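Local structure of glutathione s-transferase I (Zea mays, 1AXD) at residues M10-N13 with L14-A18; P43-L46 with V47-P50; N103-T106 with A107-P111; I112-Q115 with V116-P120. The protein catalyses the conjugation of glutathione to electrophilic compounds, herbicides among them, and so takes part in herbicide detoxification in maize. All coordinates share one frame; numbering follows the deposited sequence.

In the fold
From the N terminus, interaction 1 comes first. It turns the loop after strand 3-6 into helix 14-24. Interaction 2 follows, at the end of the short helix 43-46, where the chain leaves for strand 56-59. Interactions 3 and 4 are successive pieces of the long helix 88-122. All four are local and run in series, so none nests within or crosses another. Trp12 packs on Asn110, Leu113 and Ile118, and Arg16 on Thr106. This joins the thioredoxin-like part to the helical part. Interaction 2 stands apart: its nearest atoms are about 8 Å from interaction 1, without touch, and its centre is about 28 Å from that of interaction 3.

Interaction 1: residues M10-N13 with L14-A18; sequences MSWN and LTRCA
Ser11 overlaps Leu14, its hydroxyl oxygen OG resting 3.2 Å from Leu14 CG. The same oxygen works as a cap. Ser11 OG accepts from Asn13 N at 3.1 Å, with an N-H...O angle of 152°, and weakly from Leu14 N at 3.5 Å. With OG anti to the backbone N (chi1 157°), the hydroxyl is placed beside the amides of the turn that leads into helix 14-24. Ser11 OG also hydrogen-bonds a modified side chain of the bound peptide, so one atom serves both the helix start and the ligand. The backbone oxygen of Ser11 is held twice by Thr15. Thr15 N approaches Ser11 O at 3.3 Å, and Thr15 OG1 donates from the same distance, tilted from the carbonyl plane. Thr15 OG1 lies between the backbone N and the carbonyl carbon (chi1 53°), which turns it back to the Ser11 carbonyl and to 3.2 Å from Trp12 CA. Arg16 bends at chi3 and brings NH2 to the edge of the Trp12 indole, 4.2 Å from CD1. Trp12 O lies over one face of the Arg16 guanidinium. The contact is buried. Trp12 packs on helices 88-122 and 168-174, and its carbonyl accepts from Ser169 OG. Leu14 meets Val54 and Pro55 in the loop before strand 56-59, while Cys17 leans on Ser67 and Ile70 of helix 67-78.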
loop_
_atom_site.group_PDB
_atom_site.type_symbol
_atom_site.label_atom_id
_atom_site.label_comp_id
_atom_site.label_asym_id
_atom_site.label_seq_id
_atom_site.Cartn_x
_atom_site.Cartn_y
_atom_site.Cartn_z
ATOM N N MET A 10 -18.823 -0.859 -10.552
ATOM C CA MET A 10 -18.505 -2.280 -10.595
ATOM C C MET A 10 -17.101 -2.613 -10.175
ATOM O O MET A 10 -16.774 -3.785 -10.063
ATOM C CB MET A 10 -18.809 -2.844 -11.980
ATOM C CG MET A 10 -18.093 -2.143 -13.101
ATOM S SD MET A 10 -18.855 -2.551 -14.664
ATOM C CE MET A 10 -20.074 -1.310 -14.721
ATOM N N SER A 11 -16.279 -1.598 -9.939
ATOM C CA SER A 11 -14.902 -1.816 -9.519
ATOM C C SER A 11 -14.809 -1.858 -8.037
ATOM O O SER A 11 -15.306 -0.945 -7.386
ATOM C CB SER A 11 -14.020 -0.707 -10.066
ATOM O OG SER A 11 -12.843 -0.580 -9.295
ATOM N N TRP A 12 -14.184 -2.889 -7.479
ATOM C CA TRP A 12 -14.071 -2.944 -6.031
ATOM C C TRP A 12 -13.068 -1.957 -5.466
ATOM O O TRP A 12 -12.969 -1.826 -4.258
ATOM C CB TRP A 12 -13.872 -4.376 -5.502
ATOM C CG TRP A 12 -12.731 -5.138 -6.051
ATOM C CD1 TRP A 12 -11.407 -4.944 -5.779
ATOM C CD2 TRP A 12 -12.800 -6.251 -6.946
ATOM N NE1 TRP A 12 -10.648 -5.868 -6.455
ATOM C CE2 TRP A 12 -11.476 -6.685 -7.180
ATOM C CE3 TRP A 12 -13.853 -6.926 -7.576
ATOM C CZ2 TRP A 12 -11.174 -7.766 -8.021
ATOM C CZ3 TRP A 12 -13.549 -8.009 -8.415
ATOM C CH2 TRP A 12 -12.220 -8.412 -8.626
ATOM N N ASN A 13 -12.384 -1.212 -6.328
ATOM C CA ASN A 13 -11.438 -0.209 -5.862
ATOM C C ASN A 13 -12.151 1.070 -5.615
ATOM O O ASN A 13 -11.807 1.785 -4.694
ATOM C CB ASN A 13 -10.291 -0.023 -6.851
ATOM C CG ASN A 13 -9.305 -1.172 -6.807
ATOM O OD1 ASN A 13 -9.196 -1.930 -7.745
ATOM N ND2 ASN A 13 -8.621 -1.329 -5.687
ATOM N N LEU A 14 -13.192 1.336 -6.387
ATOM C CA LEU A 14 -13.975 2.550 -6.218
ATOM C C LEU A 14 -14.912 2.374 -5.089
ATOM O O LEU A 14 -15.262 3.355 -4.436
ATOM C CB LEU A 14 -14.774 2.846 -7.475
ATOM C CG LEU A 14 -14.104 2.340 -8.734
ATOM C CD1 LEU A 14 -14.956 2.681 -9.906
ATOM C CD2 LEU A 14 -12.748 2.959 -8.911
ATOM N N THR A 15 -15.368 1.143 -4.864
ATOM C CA THR A 15 -16.280 0.896 -3.764
ATOM C C THR A 15 -15.532 0.878 -2.460
ATOM O O THR A 15 -16.143 1.012 -1.424
ATOM C CB THR A 15 -17.170 -0.348 -4.001
ATOM O OG1 THR A 15 -16.364 -1.491 -4.315
ATOM C CG2 THR A 15 -18.107 -0.082 -5.186
ATOM N N ARG A 16 -14.212 0.779 -2.502
ATOM C CA ARG A 16 -13.427 0.841 -1.271
ATOM C C ARG A 16 -13.549 2.302 -0.819
ATOM O O ARG A 16 -13.758 2.556 0.352
ATOM C CB ARG A 16 -11.957 0.465 -1.536
ATOM C CG ARG A 16 -11.102 0.380 -0.275
ATOM C CD ARG A 16 -9.721 -0.204 -0.521
ATOM N NE ARG A 16 -9.748 -1.570 -1.049
ATOM C CZ ARG A 16 -9.257 -1.920 -2.237
ATOM N NH1 ARG A 16 -8.707 -1.013 -3.026
ATOM N NH2 ARG A 16 -9.296 -3.180 -2.633
ATOM N N CYS A 17 -13.494 3.230 -1.773
ATOM C CA CYS A 17 -13.620 4.659 -1.517
ATOM C C CYS A 17 -15.013 4.979 -1.087
ATOM O O CYS A 17 -15.181 5.796 -0.195
ATOM C CB CYS A 17 -13.317 5.456 -2.786
ATOM S SG CYS A 17 -11.707 5.168 -3.490
ATOM N N ALA A 18 -16.015 4.388 -1.743
ATOM C CA ALA A 18 -17.414 4.636 -1.398
ATOM C C ALA A 18 -17.698 4.214 -0.006
ATOM O O ALA A 18 -18.468 4.876 0.662
ATOM C CB ALA A 18 -18.352 3.943 -2.398
#

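Interaction 2: residues P43-L46 with V47-P50; sequences PEHL and VRNP
Residues 43-46 form a short, weakly bonded helix in the thioredoxin-like N-terminal part, and 47-50 carry the chain out of it toward strand 56-59. His45 O ends the turn by accepting two amides. Asn49 N comes to 2.9 Å from His45 O with an N-H...O angle of 170°, nearly along the C=O axis. Arg48 N is equally near, at 2.9 Å from His45 O, but stands above the carbonyl plane. One residue on, Leu46 CA makes a CA-H...O contact with Asn49 O at 3.5 Å. The Arg48 side chain then runs back over the helix, extended from CG to NE. Its NH1 meets the imidazole of His45 at the edge and in the ring plane, 3.0 Å from CD2. Ring and guanidinium planes are 71° apart. Glu44 O lies over one guanidinium face, 3.5 Å from Arg48 NE. His45 ND1 bonds His40 O. Val47 sets CG1 3.4 Å from Pro43 O. His45 and Arg48 both touch Ala56 of strand 56-59, and Pro50 packs on Val144 of the second subunit. Arg48 makes a cation-pi contact with Tyr6, which would give its charge an aromatic partner. Glu44 OE1 is 5.6 Å from Arg48 NH2, too far for a salt bridge, so any attraction is probably weak. The turn therefore rests on the two bonds to His45 O and on the Arg48 chain laid back over Glu44 O and the His45 edge.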
loop_
_atom_site.group_PDB
_atom_site.type_symbol
_atom_site.label_atom_id
_atom_site.label_comp_id
_atom_site.label_asym_id
_atom_site.label_seq_id
_atom_site.Cartn_x
_atom_site.Cartn_y
_atom_site.Cartn_z
ATOM N N PRO A 43 -7.950 13.363 -21.976
ATOM C CA PRO A 43 -7.238 14.509 -21.406
ATOM C C PRO A 43 -7.917 15.050 -20.186
ATOM O O PRO A 43 -7.242 15.547 -19.290
ATOM C CB PRO A 43 -7.279 15.519 -22.546
ATOM C CG PRO A 43 -7.162 14.654 -23.735
ATOM C CD PRO A 43 -8.151 13.563 -23.422
ATOM N N GLU A 44 -9.247 14.994 -20.156
ATOM C CA GLU A 44 -9.991 15.482 -18.998
ATOM C C GLU A 44 -9.729 14.604 -17.813
ATOM O O GLU A 44 -9.647 15.106 -16.708
ATOM C CB GLU A 44 -11.497 15.510 -19.265
ATOM C CG GLU A 44 -11.919 16.334 -20.459
ATOM C CD GLU A 44 -12.311 15.470 -21.634
ATOM O OE1 GLU A 44 -13.134 14.544 -21.440
ATOM O OE2 GLU A 44 -11.794 15.715 -22.745
ATOM N N HIS A 45 -9.602 13.298 -18.036
ATOM C CA HIS A 45 -9.356 12.379 -16.943
ATOM C C HIS A 45 -7.894 12.342 -16.522
ATOM O O HIS A 45 -7.618 12.151 -15.343
ATOM C CB HIS A 45 -9.869 10.984 -17.281
ATOM C CG HIS A 45 -9.987 10.101 -16.083
ATOM N ND1 HIS A 45 -9.143 9.036 -15.855
ATOM C CD2 HIS A 45 -10.804 10.173 -15.005
ATOM C CE1 HIS A 45 -9.428 8.496 -14.684
ATOM N NE2 HIS A 45 -10.433 9.167 -14.149
ATOM N N LEU A 46 -6.971 12.550 -17.457
ATOM C CA LEU A 46 -5.547 12.558 -17.130
ATOM C C LEU A 46 -5.162 13.697 -16.195
ATOM O O LEU A 46 -4.093 13.649 -15.611
ATOM C CB LEU A 46 -4.702 12.598 -18.403
ATOM C CG LEU A 46 -4.857 11.318 -19.218
ATOM C CD1 LEU A 46 -4.305 11.501 -20.629
ATOM C CD2 LEU A 46 -4.167 10.152 -18.496
ATOM N N VAL A 47 -5.994 14.728 -16.076
ATOM C CA VAL A 47 -5.672 15.810 -15.156
ATOM C C VAL A 47 -6.095 15.418 -13.766
ATOM O O VAL A 47 -5.726 16.092 -12.814
ATOM C CB VAL A 47 -6.297 17.165 -15.568
ATOM C CG1 VAL A 47 -5.832 17.547 -16.977
ATOM C CG2 VAL A 47 -7.815 17.117 -15.496
ATOM N N ARG A 48 -6.866 14.334 -13.655
ATOM C CA ARG A 48 -7.319 13.820 -12.358
ATOM C C ARG A 48 -6.384 12.696 -11.960
ATOM O O ARG A 48 -5.891 12.704 -10.851
ATOM C CB ARG A 48 -8.755 13.313 -12.449
ATOM C CG ARG A 48 -9.708 14.307 -13.073
ATOM C CD ARG A 48 -11.061 13.686 -13.220
ATOM N NE ARG A 48 -11.937 14.432 -14.114
ATOM C CZ ARG A 48 -12.621 13.875 -15.108
ATOM N NH1 ARG A 48 -12.525 12.573 -15.340
ATOM N NH2 ARG A 48 -13.422 14.610 -15.858
ATOM N N ASN A 49 -6.125 11.758 -12.867
ATOM C CA ASN A 49 -5.205 10.658 -12.592
ATOM C C ASN A 49 -4.213 10.571 -13.762
ATOM O O ASN A 49 -4.593 10.143 -14.850
ATOM C CB ASN A 49 -5.970 9.340 -12.422
ATOM C CG ASN A 49 -5.109 8.221 -11.830
ATOM O OD1 ASN A 49 -3.897 8.309 -11.777
ATOM N ND2 ASN A 49 -5.757 7.161 -11.389
ATOM N N PRO A 50 -2.954 11.010 -13.559
ATOM C CA PRO A 50 -1.947 10.965 -14.625
ATOM C C PRO A 50 -1.650 9.594 -15.098
ATOM O O PRO A 50 -1.089 9.448 -16.167
ATOM C CB PRO A 50 -0.724 11.612 -13.977
ATOM C CG PRO A 50 -0.922 11.351 -12.506
ATOM C CD PRO A 50 -2.391 11.615 -12.338
#

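Interaction 3: residues N103-T106 with A107-P111; sequences NQYT and AALNP
Tyr105 and Leu109 form the tight side of this helical contact. The two side chains lie alongside each other and point the same way. Leu109 CD1 comes to 3.5 Å from Tyr105 CE2, meeting the ring obliquely. A chi1 of -171° swings the Tyr105 ring to the far side of CB from its own backbone N, and its OH bonds Thr171 OG1. Val170 of helix 168-174 packs on both residues. Tyr105 O takes two amides. Leu109 N lies 3.0 Å from Tyr105 O in the carbonyl plane, while Ala108 N, also 3.0 Å from Tyr105 O, stands above it. Asn110 N bonds Thr106 O at 2.7 Å with an N-H...O angle of 161°. The opposite extreme is Ala107, which is exposed; its methyl CB only comes to 3.9 Å from Gln104 O. The amide end of Asn110 is also loosely met, with OD1 3.9 Å from Thr106 CG2. Ala108 N reaches Gln104 O weakly, at 3.4 Å. Buried polar groups are provided for: Thr106 OG1 bonds Glu101 OE2, five residues back. The chemistry implies an apolar and aromatic seam toward helix 168-174, with each buried hydroxyl tied to a polar partner.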
loop_
_atom_site.group_PDB
_atom_site.type_symbol
_atom_site.label_atom_id
_atom_site.label_comp_id
_atom_site.label_asym_id
_atom_site.label_seq_id
_atom_site.Cartn_x
_atom_site.Cartn_y
_atom_site.Cartn_z
ATOM N N ASN A 103 -1.392 -5.741 1.172
ATOM C CA ASN A 103 -0.302 -6.668 0.892
ATOM C C ASN A 103 -0.487 -8.086 1.315
ATOM O O ASN A 103 0.390 -8.898 1.060
ATOM C CB ASN A 103 0.969 -6.123 1.539
ATOM C CG ASN A 103 1.179 -4.654 1.252
ATOM O OD1 ASN A 103 1.525 -3.895 2.131
ATOM N ND2 ASN A 103 0.967 -4.253 0.008
ATOM N N GLN A 104 -1.617 -8.399 1.943
ATOM C CA GLN A 104 -1.870 -9.746 2.434
ATOM C C GLN A 104 -3.199 -10.294 2.035
ATOM O O GLN A 104 -3.257 -11.249 1.283
ATOM C CB GLN A 104 -1.789 -9.738 3.956
ATOM C CG GLN A 104 -1.102 -10.917 4.541
ATOM C CD GLN A 104 0.375 -10.920 4.245
ATOM O OE1 GLN A 104 1.052 -9.918 4.418
ATOM N NE2 GLN A 104 0.884 -12.064 3.813
ATOM N N TYR A 105 -4.267 -9.690 2.537
ATOM C CA TYR A 105 -5.629 -10.144 2.282
ATOM C C TYR A 105 -6.034 -10.015 0.863
ATOM O O TYR A 105 -6.210 -11.023 0.193
ATOM C CB TYR A 105 -6.569 -9.353 3.182
ATOM C CG TYR A 105 -8.003 -9.807 3.231
ATOM C CD1 TYR A 105 -8.419 -10.766 4.155
ATOM C CD2 TYR A 105 -8.962 -9.212 2.423
ATOM C CE1 TYR A 105 -9.751 -11.109 4.275
ATOM C CE2 TYR A 105 -10.298 -9.551 2.533
ATOM C CZ TYR A 105 -10.689 -10.497 3.459
ATOM O OH TYR A 105 -12.018 -10.822 3.568
ATOM N N THR A 106 -6.191 -8.785 0.393
ATOM C CA THR A 106 -6.583 -8.534 -0.985
ATOM C C THR A 106 -5.639 -9.192 -1.984
ATOM O O THR A 106 -6.108 -9.696 -2.989
ATOM C CB THR A 106 -6.682 -7.028 -1.246
ATOM O OG1 THR A 106 -7.587 -6.455 -0.294
ATOM C CG2 THR A 106 -7.181 -6.744 -2.671
ATOM N N ALA A 107 -4.341 -9.231 -1.689
ATOM C CA ALA A 107 -3.361 -9.863 -2.577
ATOM C C ALA A 107 -3.685 -11.341 -2.822
ATOM O O ALA A 107 -3.352 -11.860 -3.882
ATOM C CB ALA A 107 -1.940 -9.706 -1.997
ATOM N N ALA A 108 -4.302 -12.007 -1.849
ATOM C CA ALA A 108 -4.646 -13.414 -1.994
ATOM C C ALA A 108 -5.985 -13.513 -2.622
ATOM O O ALA A 108 -6.229 -14.438 -3.377
ATOM C CB ALA A 108 -4.625 -14.114 -0.621
ATOM N N LEU A 109 -6.847 -12.547 -2.337
ATOM C CA LEU A 109 -8.194 -12.534 -2.879
ATOM C C LEU A 109 -8.298 -12.168 -4.315
ATOM O O LEU A 109 -9.109 -12.754 -5.013
ATOM C CB LEU A 109 -9.082 -11.608 -2.058
ATOM C CG LEU A 109 -10.068 -12.315 -1.145
ATOM C CD1 LEU A 109 -10.946 -11.283 -0.433
ATOM C CD2 LEU A 109 -10.922 -13.262 -1.999
ATOM N N ASN A 110 -7.483 -11.222 -4.769
ATOM C CA ASN A 110 -7.505 -10.758 -6.161
ATOM C C ASN A 110 -7.505 -11.836 -7.231
ATOM O O ASN A 110 -8.343 -11.807 -8.114
ATOM C CB ASN A 110 -6.360 -9.787 -6.404
ATOM C CG ASN A 110 -6.809 -8.550 -7.122
ATOM O OD1 ASN A 110 -7.079 -7.530 -6.502
ATOM N ND2 ASN A 110 -6.914 -8.637 -8.443
ATOM N N PRO A 111 -6.563 -12.783 -7.181
ATOM C CA PRO A 111 -6.575 -13.821 -8.213
ATOM C C PRO A 111 -7.882 -14.539 -8.196
ATOM O O PRO A 111 -8.469 -14.756 -9.239
ATOM C CB PRO A 111 -5.455 -14.750 -7.760
ATOM C CG PRO A 111 -4.499 -13.820 -7.105
ATOM C CD PRO A 111 -5.407 -12.948 -6.284
#

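Interaction 4: residues I112-Q115 with V116-P120; sequences ILFQ and VLISP
The last turns of the long helix 88-122 hold this contact, where regular winding gives way to a pi-type turn at 116-118. Val116 N keeps the alpha pattern, bonding Ile112 O at 2.9 Å with an N-H...O angle of 164°. Further on the spacing lengthens: Ser119 N reaches Phe114 O, five residues back, at 2.7 Å and 157°. The Phe114 ring lies against this wider turn. Its CD1 comes to 3.6 Å from Ile118 CB, the two side chains crossing at about a right angle. Ser119 CB sits over one face of the ring, offset toward the rim. Pro120, which has no amide hydrogen, places CD 3.0 Å from Gln115 O, and that carbonyl accepts from Thr126 OG1 instead. Gln115 bends at chi2, and its OE1 takes Asp127 N. Ser119 OG bonds Thr125 O. On the inner side Leu113 packs on Trp12 and on Val170 and Cys173 of helix 168-174. Gln115 and Ser119 thus find their polar partners in the loop leading into helix 128-151, while Leu113 packs inward and Phe114 stays exposed against Ile118 and Ser119.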
loop_
_atom_site.group_PDB
_atom_site.type_symbol
_atom_site.label_atom_id
_atom_site.label_comp_id
_atom_site.label_asym_id
_atom_site.label_seq_id
_atom_site.Cartn_x
_atom_site.Cartn_y
_atom_site.Cartn_z
ATOM N N ILE A 112 -8.350 -14.857 -6.996
ATOM C CA ILE A 112 -9.590 -15.574 -6.779
ATOM C C ILE A 112 -10.804 -14.861 -7.339
ATOM O O ILE A 112 -11.487 -15.417 -8.186
ATOM C CB ILE A 112 -9.762 -15.870 -5.264
ATOM C CG1 ILE A 112 -8.604 -16.751 -4.786
ATOM C CG2 ILE A 112 -11.110 -16.574 -4.975
ATOM C CD1 ILE A 112 -8.641 -17.058 -3.305
ATOM N N LEU A 113 -11.049 -13.633 -6.907
ATOM C CA LEU A 113 -12.202 -12.880 -7.373
ATOM C C LEU A 113 -12.283 -12.786 -8.861
ATOM O O LEU A 113 -13.368 -12.744 -9.393
ATOM C CB LEU A 113 -12.229 -11.499 -6.717
ATOM C CG LEU A 113 -12.319 -11.538 -5.187
ATOM C CD1 LEU A 113 -12.636 -10.147 -4.644
ATOM C CD2 LEU A 113 -13.429 -12.526 -4.745
ATOM N N PHE A 114 -11.149 -12.803 -9.545
ATOM C CA PHE A 114 -11.130 -12.728 -11.002
ATOM C C PHE A 114 -11.568 -14.051 -11.646
ATOM O O PHE A 114 -12.455 -14.049 -12.488
ATOM C CB PHE A 114 -9.726 -12.339 -11.478
ATOM C CG PHE A 114 -9.510 -12.509 -12.957
ATOM C CD1 PHE A 114 -10.215 -11.728 -13.881
ATOM C CD2 PHE A 114 -8.591 -13.450 -13.435
ATOM C CE1 PHE A 114 -10.011 -11.879 -15.254
ATOM C CE2 PHE A 114 -8.375 -13.613 -14.812
ATOM C CZ PHE A 114 -9.088 -12.825 -15.723
ATOM N N GLN A 115 -10.947 -15.159 -11.249
ATOM C CA GLN A 115 -11.268 -16.473 -11.796
ATOM C C GLN A 115 -12.677 -16.845 -11.530
ATOM O O GLN A 115 -13.397 -17.185 -12.453
ATOM C CB GLN A 115 -10.350 -17.536 -11.189
ATOM C CG GLN A 115 -8.894 -17.372 -11.544
ATOM C CD GLN A 115 -8.654 -17.489 -13.026
ATOM O OE1 GLN A 115 -9.247 -18.314 -13.688
ATOM N NE2 GLN A 115 -7.777 -16.658 -13.548
ATOM N N VAL A 116 -13.070 -16.774 -10.267
ATOM C CA VAL A 116 -14.407 -17.130 -9.847
ATOM C C VAL A 116 -15.463 -16.128 -10.238
ATOM O O VAL A 116 -16.610 -16.511 -10.411
ATOM C CB VAL A 116 -14.426 -17.368 -8.300
ATOM C CG1 VAL A 116 -15.868 -17.414 -7.749
ATOM C CG2 VAL A 116 -13.711 -18.683 -7.966
ATOM N N LEU A 117 -15.092 -14.871 -10.442
ATOM C CA LEU A 117 -16.100 -13.873 -10.751
ATOM C C LEU A 117 -15.987 -13.117 -12.056
ATOM O O LEU A 117 -16.896 -13.201 -12.867
ATOM C CB LEU A 117 -16.198 -12.902 -9.571
ATOM C CG LEU A 117 -17.465 -12.095 -9.305
ATOM C CD1 LEU A 117 -18.629 -13.037 -8.953
ATOM C CD2 LEU A 117 -17.195 -11.136 -8.135
ATOM N N ILE A 118 -14.893 -12.404 -12.287
ATOM C CA ILE A 118 -14.781 -11.624 -13.516
ATOM C C ILE A 118 -14.694 -12.463 -14.761
ATOM O O ILE A 118 -15.515 -12.299 -15.647
ATOM C CB ILE A 118 -13.591 -10.643 -13.468
ATOM C CG1 ILE A 118 -13.544 -9.928 -12.112
ATOM C CG2 ILE A 118 -13.722 -9.609 -14.599
ATOM C CD1 ILE A 118 -14.816 -9.167 -11.755
ATOM N N SER A 119 -13.713 -13.360 -14.815
ATOM C CA SER A 119 -13.499 -14.245 -15.951
ATOM C C SER A 119 -14.792 -14.822 -16.508
ATOM O O SER A 119 -15.078 -14.614 -17.674
ATOM C CB SER A 119 -12.534 -15.364 -15.554
ATOM O OG SER A 119 -12.346 -16.281 -16.610
ATOM N N PRO A 120 -15.597 -15.521 -15.688
ATOM C CA PRO A 120 -16.851 -16.089 -16.193
ATOM C C PRO A 120 -17.793 -15.072 -16.819
ATOM O O PRO A 120 -18.380 -15.361 -17.850
ATOM C CB PRO A 120 -17.462 -16.720 -14.938
ATOM C CG PRO A 120 -16.260 -17.148 -14.171
ATOM C CD PRO A 120 -15.381 -15.929 -14.287
#